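Local coordinates for protein polyporopepsin (Irpex lacteus, PDB 1WKR) that cleaves peptide bonds as a pepsin-like aspartic endopeptidase of broad specificity with milk-clotting activity, at residues A[241-246]-A[289-294]. Numbering follows the deposited sequence.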
loop_
_atom_site.group_PDB
_atom_site.type_symbol
_atom_site.label_atom_id
_atom_site.label_comp_id
_atom_site.label_asym_id
_atom_site.label_seq_id
_atom_site.Cartn_x
_atom_site.Cartn_y
_atom_site.Cartn_z
ATOM N N GLY A 241 20.084 4.026 -3.519
ATOM C CA GLY A 241 19.032 4.390 -4.394
ATOM C C GLY A 241 17.996 5.367 -3.868
ATOM O O GLY A 241 16.964 5.653 -4.465
ATOM N N LEU A 242 18.357 5.970 -2.688
ATOM C CA LEU A 242 17.501 7.039 -2.060
ATOM C C LEU A 242 18.198 8.340 -2.151
ATOM O O LEU A 242 19.496 8.412 -2.217
ATOM C CB LEU A 242 17.224 6.658 -0.634
ATOM C CG LEU A 242 16.429 5.325 -0.422
ATOM C CD1 LEU A 242 16.166 5.114 1.031
ATOM C CD2 LEU A 242 15.104 5.340 -1.207
ATOM N N LEU A 243 17.520 9.443 -2.038
ATOM C CA LEU A 243 18.162 10.754 -1.850
ATOM C C LEU A 243 18.823 10.791 -0.502
ATOM O O LEU A 243 18.374 10.133 0.437
ATOM C CB LEU A 243 17.100 11.809 -1.897
ATOM C CG LEU A 243 16.486 12.113 -3.259
ATOM C CD1 LEU A 243 15.306 13.090 -3.129
ATOM C CD2 LEU A 243 17.509 12.630 -4.260
ATOM N N ARG A 244 19.893 11.556 -0.369
ATOM C CA ARG A 244 20.600 11.732 0.888
ATOM C C ARG A 244 20.702 13.225 1.221
ATOM O O ARG A 244 20.883 14.061 0.361
ATOM C CB ARG A 244 21.998 11.125 0.858
ATOM C CG ARG A 244 22.772 11.130 2.161
ATOM C CD ARG A 244 24.268 10.529 2.107
ATOM N NE ARG A 244 25.032 10.932 3.410
ATOM C CZ ARG A 244 25.506 10.101 4.280
ATOM N NH1 ARG A 244 25.539 8.741 4.150
ATOM N NH2 ARG A 244 25.926 10.590 5.443
ATOM N N LEU A 245 20.608 13.506 2.536
ATOM C CA LEU A 245 20.831 14.852 3.075
ATOM C C LEU A 245 22.067 14.785 4.023
ATOM O O LEU A 245 22.291 13.845 4.686
ATOM C CB LEU A 245 19.620 15.291 3.961
ATOM C CG LEU A 245 18.302 15.447 3.218
ATOM C CD1 LEU A 245 17.252 15.949 4.226
ATOM C CD2 LEU A 245 18.458 16.439 2.065
ATOM N N THR A 246 22.749 15.951 4.047
ATOM C CA THR A 246 23.739 16.154 5.120
ATOM C C THR A 246 23.043 16.412 6.448
ATOM O O THR A 246 21.839 16.643 6.544
ATOM C CB THR A 246 24.597 17.393 4.807
ATOM O OG1 THR A 246 23.771 18.561 4.803
ATOM C CG2 THR A 246 25.326 17.262 3.448
ATOM N N VAL A 289 21.375 10.276 6.682
ATOM C CA VAL A 289 19.936 10.575 6.431
ATOM C C VAL A 289 19.574 10.275 4.958
ATOM O O VAL A 289 20.083 10.944 4.054
ATOM C CB VAL A 289 19.670 12.047 6.711
ATOM C CG1 VAL A 289 18.197 12.366 6.395
ATOM C CG2 VAL A 289 19.923 12.316 8.201
ATOM N N TYR A 290 18.668 9.317 4.761
ATOM C CA TYR A 290 18.182 8.973 3.422
ATOM C C TYR A 290 16.688 9.251 3.385
ATOM O O TYR A 290 15.952 9.034 4.369
ATOM C CB TYR A 290 18.431 7.462 3.082
ATOM C CG TYR A 290 19.890 7.124 3.218
ATOM C CD1 TYR A 290 20.801 7.479 2.287
ATOM C CD2 TYR A 290 20.327 6.412 4.332
ATOM C CE1 TYR A 290 22.218 7.174 2.406
ATOM C CE2 TYR A 290 21.705 6.048 4.449
ATOM C CZ TYR A 290 22.501 6.451 3.489
ATOM O OH TYR A 290 23.918 6.092 3.687
ATOM N N LEU A 291 16.189 9.736 2.275
ATOM C CA LEU A 291 14.808 10.177 2.127
ATOM C C LEU A 291 13.942 9.144 1.498
ATOM O O LEU A 291 14.369 8.380 0.602
ATOM C CB LEU A 291 14.718 11.475 1.372
ATOM C CG LEU A 291 15.615 12.622 1.861
ATOM C CD1 LEU A 291 15.370 13.883 1.076
ATOM C CD2 LEU A 291 15.412 12.831 3.367
ATOM N N ILE A 292 12.660 9.122 1.906
ATOM C CA ILE A 292 11.691 8.161 1.356
ATOM C C ILE A 292 10.770 8.766 0.320
ATOM O O ILE A 292 9.893 8.069 -0.168
ATOM C CB ILE A 292 10.946 7.361 2.468
ATOM C CG1 ILE A 292 10.235 8.257 3.515
ATOM C CG2 ILE A 292 11.940 6.438 3.159
ATOM C CD1 ILE A 292 9.137 9.114 2.935
ATOM N N VAL A 293 10.983 10.017 -0.031
ATOM C CA VAL A 293 10.329 10.632 -1.194
ATOM C C VAL A 293 11.112 10.263 -2.407
ATOM O O VAL A 293 12.344 10.539 -2.457
ATOM C CB VAL A 293 10.195 12.163 -1.014
ATOM C CG1 VAL A 293 9.614 12.789 -2.282
ATOM C CG2 VAL A 293 9.326 12.460 0.188
ATOM N N GLY A 294 10.496 9.624 -3.374
ATOM C CA GLY A 294 11.150 9.144 -4.595
ATOM C C GLY A 294 10.513 9.578 -5.850
ATOM O O GLY A 294 9.435 10.204 -5.821
HETATM O O HOH W 1 14.558 9.022 -2.081
HETATM O O HOH W 2 23.523 12.369 6.627
#
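R244 and Y290 face each other as a non-hydrogen-bonded antiparallel pair, their CA atoms 4.5 Å apart, and they illustrate how side chains pack around a short two-strand pairing that has just two direct backbone hydrogen bonds between its segments. R244 CG lies opposite its own backbone N (chi1 -174°), and the chain runs on extended to NE, which brings its methylenes alongside CD1 and CE1 of the tyrosine ring; CD comes within 3.9 Å of Y290 CE1. At the far end the guanidinium stands nearly perpendicular to the ring, 88° between planes, with NH1 3.1 Å from Y290 OH, a hydroxyl that is hydrogen-bonded to the backbone of S285. L242 CD1 rests 3.9 Å from Y290 CB. Replacing Y290 with an alanine would probably leave the R244 chain without the ring it lies against and deprive S285 N of its hydroxyl partner. L291 packs crosswise against L245, CD2 meeting L245 CD1 at 3.7 Å, while its CD1 also reaches L243 CB; Y228 of helix 222-232 adjoins L291 as well. The two backbone bonds flank the pair: L291 N to L243 O, 2.9 Å, and L245 N to V289 O, 3.0 Å. Where the strands diverge, a water accepts from L243 N and donates to the carbonyls of L291 and V293; another bridges L245 O and V289 N at the other end of the pairing. Strand 243-245 thereby joins strands 235-236 and 289-295, both antiparallel to it, in an outlying part of the C-terminal lobe of the bilobal pepsin fold, away from the catalytic aspartates.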